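Local atomic coordinates of N2152 (Neocallimastix frontalis, PDB entry 5U22), a protein that is a fungal family 39 glycoside hydrolase that probably cleaves glycosidic bonds in rare arabinosyl substrates, with polyspecific activity. Residues E143-P148 with N161-Q166. Sequence-based numbering, arbitrary orientation.
Sequences EIWNEP and NQMWKQ
Ile-144 lies against the six-membered ring of Trp-164 where, in the TIM-barrel domain, the loop leaving parallel strand 139-143 packs on helix 160-174. The evidence for a CH-pi contact is its steepness: Ile-144 CD1 stands 3.7 Å from the ring centroid, 12° off the normal. The closest approach is nearer the rim, Ile-144 CB to Trp-164 CZ3 at 3.6 Å. With CG1 anti to the carbonyl carbon (chi1 -75°), the isoleucine sends CD1 over the indole and turns CG2 towards Met-163, whose SD lies 3.7 Å from CG2. The indole N-H at Trp-164 NE1 gives a hydrogen bond to the backbone O of Cys-205, which helps to fix the rotation of that ring.

Packing is looser round Trp-145, where Met-163 makes an oblique Met-aromatic contact: SD is 5.1 Å from the centroid of the six-membered ring, 39° off its normal. Solvent begins farther round the helix, where Gln-162 is exposed and Lys-165 and Gln-166 are partly so. On the barrel side, Asn-146 and Glu-147 hydrogen-bond a bound bis-tris molecule, probably from the crystallisation liquor, consistent with a glycosidase active site, so the loop joins that pocket to the outer helix. Trp-145 NE1 bonds Thr-151 OG1, which also pairs with Glu-147 O. Bends at chi2 and chi3 bring Met-163 CE obliquely up to the Trp-145 indole, 4.0 Å from CD2.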
loop_
_atom_site.group_PDB
_atom_site.type_symbol
_atom_site.label_atom_id
_atom_site.label_comp_id
_atom_site.label_asym_id
_atom_site.label_seq_id
_atom_site.Cartn_x
_atom_site.Cartn_y
_atom_site.Cartn_z
ATOM N N GLU A 143 10.249 12.467 -1.679
ATOM C CA GLU A 143 10.977 11.342 -1.110
ATOM C C GLU A 143 12.442 11.464 -1.513
ATOM O O GLU A 143 12.761 11.467 -2.705
ATOM C CB GLU A 143 10.369 10.025 -1.593
ATOM C CG GLU A 143 10.967 8.784 -0.960
ATOM C CD GLU A 143 10.394 7.503 -1.544
ATOM O OE1 GLU A 143 9.697 7.567 -2.587
ATOM O OE2 GLU A 143 10.646 6.430 -0.956
ATOM N N ILE A 144 13.328 11.573 -0.520
ATOM C CA ILE A 144 14.701 11.999 -0.779
ATOM C C ILE A 144 15.500 10.915 -1.499
ATOM O O ILE A 144 16.303 11.217 -2.395
ATOM C CB ILE A 144 15.371 12.442 0.541
ATOM C CG1 ILE A 144 14.844 13.819 0.950
ATOM C CG2 ILE A 144 16.914 12.457 0.417
ATOM C CD1 ILE A 144 15.442 14.375 2.247
ATOM N N TRP A 145 15.296 9.648 -1.143
ATOM C CA TRP A 145 16.125 8.578 -1.685
ATOM C C TRP A 145 15.289 7.310 -1.806
ATOM O O TRP A 145 14.067 7.328 -1.628
ATOM C CB TRP A 145 17.364 8.369 -0.809
ATOM C CG TRP A 145 18.494 7.667 -1.523
ATOM C CD1 TRP A 145 18.983 6.412 -1.264
ATOM C CD2 TRP A 145 19.261 8.179 -2.614
ATOM N NE1 TRP A 145 20.015 6.114 -2.129
ATOM C CE2 TRP A 145 20.214 7.190 -2.959
ATOM C CE3 TRP A 145 19.251 9.383 -3.328
ATOM C CZ2 TRP A 145 21.131 7.365 -3.995
ATOM C CZ3 TRP A 145 20.177 9.563 -4.355
ATOM C CH2 TRP A 145 21.106 8.555 -4.677
ATOM N N ASN A 146 15.956 6.196 -2.113
ATOM C CA ASN A 146 15.281 4.908 -2.280
ATOM C C ASN A 146 16.272 3.825 -1.903
ATOM O O ASN A 146 17.329 3.715 -2.534
ATOM C CB ASN A 146 14.799 4.708 -3.722
ATOM C CG ASN A 146 14.080 3.373 -3.934
ATOM O OD1 ASN A 146 13.318 2.919 -3.084
ATOM N ND2 ASN A 146 14.316 2.753 -5.090
ATOM N N GLU A 147 15.933 3.046 -0.879
ATOM C CA GLU A 147 16.733 1.906 -0.442
ATOM C C GLU A 147 18.213 2.264 -0.255
ATOM O O GLU A 147 19.086 1.662 -0.895
ATOM C CB GLU A 147 16.567 0.737 -1.400
ATOM C CG GLU A 147 15.088 0.353 -1.539
ATOM C CD GLU A 147 14.850 -1.030 -2.111
ATOM O OE1 GLU A 147 15.726 -1.552 -2.846
ATOM O OE2 GLU A 147 13.768 -1.598 -1.818
ATOM N N PRO A 148 18.519 3.209 0.628
ATOM C CA PRO A 148 19.929 3.529 0.876
ATOM C C PRO A 148 20.707 2.342 1.400
ATOM O O PRO A 148 21.925 2.262 1.175
ATOM C CB PRO A 148 19.845 4.658 1.908
ATOM C CG PRO A 148 18.531 4.388 2.635
ATOM C CD PRO A 148 17.614 3.929 1.542
ATOM N N ASN A 161 23.428 9.553 5.783
ATOM C CA ASN A 161 22.918 10.546 6.727
ATOM C C ASN A 161 23.296 11.958 6.293
ATOM O O ASN A 161 22.502 12.892 6.459
ATOM C CB ASN A 161 23.432 10.275 8.149
ATOM C CG ASN A 161 22.803 9.035 8.792
ATOM O OD1 ASN A 161 21.823 8.478 8.294
ATOM N ND2 ASN A 161 23.372 8.607 9.914
ATOM N N GLN A 162 24.507 12.137 5.750
ATOM C CA GLN A 162 24.933 13.465 5.294
ATOM C C GLN A 162 24.101 13.914 4.097
ATOM O O GLN A 162 23.595 15.041 4.063
ATOM C CB GLN A 162 26.435 13.470 4.939
ATOM C CG GLN A 162 27.452 13.336 6.118
ATOM C CD GLN A 162 28.956 13.547 5.726
ATOM O OE1 GLN A 162 29.658 12.636 5.264
ATOM N NE2 GLN A 162 29.449 14.750 5.967
ATOM N N MET A 163 23.939 13.040 3.103
ATOM C CA MET A 163 23.115 13.394 1.951
ATOM C C MET A 163 21.675 13.671 2.377
ATOM O O MET A 163 21.035 14.604 1.869
ATOM C CB MET A 163 23.177 12.282 0.903
ATOM C CG MET A 163 22.357 12.566 -0.358
ATOM S SD MET A 163 20.588 12.144 -0.185
ATOM C CE MET A 163 20.657 10.451 0.316
ATOM N N TRP A 164 21.154 12.872 3.314
ATOM C CA TRP A 164 19.803 13.093 3.821
ATOM C C TRP A 164 19.674 14.473 4.439
ATOM O O TRP A 164 18.781 15.251 4.084
ATOM C CB TRP A 164 19.426 12.028 4.857
ATOM C CG TRP A 164 18.093 12.343 5.521
ATOM C CD1 TRP A 164 17.886 13.068 6.658
ATOM C CD2 TRP A 164 16.791 11.954 5.050
ATOM N NE1 TRP A 164 16.534 13.155 6.927
ATOM C CE2 TRP A 164 15.844 12.475 5.957
ATOM C CE3 TRP A 164 16.339 11.201 3.955
ATOM C CZ2 TRP A 164 14.461 12.277 5.800
ATOM C CZ3 TRP A 164 14.964 11.009 3.799
ATOM C CH2 TRP A 164 14.048 11.540 4.716
ATOM N N LYS A 165 20.540 14.772 5.408
ATOM C CA LYS A 165 20.501 16.067 6.080
ATOM C C LYS A 165 20.601 17.213 5.082
ATOM O O LYS A 165 19.831 18.178 5.143
ATOM C CB LYS A 165 21.640 16.138 7.096
ATOM C CG LYS A 165 21.886 17.525 7.680
ATOM C CD LYS A 165 20.685 18.050 8.445
ATOM C CE LYS A 165 21.034 19.336 9.203
ATOM N NZ LYS A 165 19.821 19.976 9.764
ATOM N N GLN A 166 21.548 17.126 4.150
ATOM C CA GLN A 166 21.766 18.238 3.234
ATOM C C GLN A 166 20.602 18.399 2.272
ATOM O O GLN A 166 20.207 19.525 1.946
ATOM C CB GLN A 166 23.084 18.041 2.479
ATOM C CG GLN A 166 24.330 18.213 3.368
ATOM C CD GLN A 166 25.613 17.717 2.706
ATOM O OE1 GLN A 166 25.803 17.872 1.497
ATOM N NE2 GLN A 166 26.496 17.111 3.499
#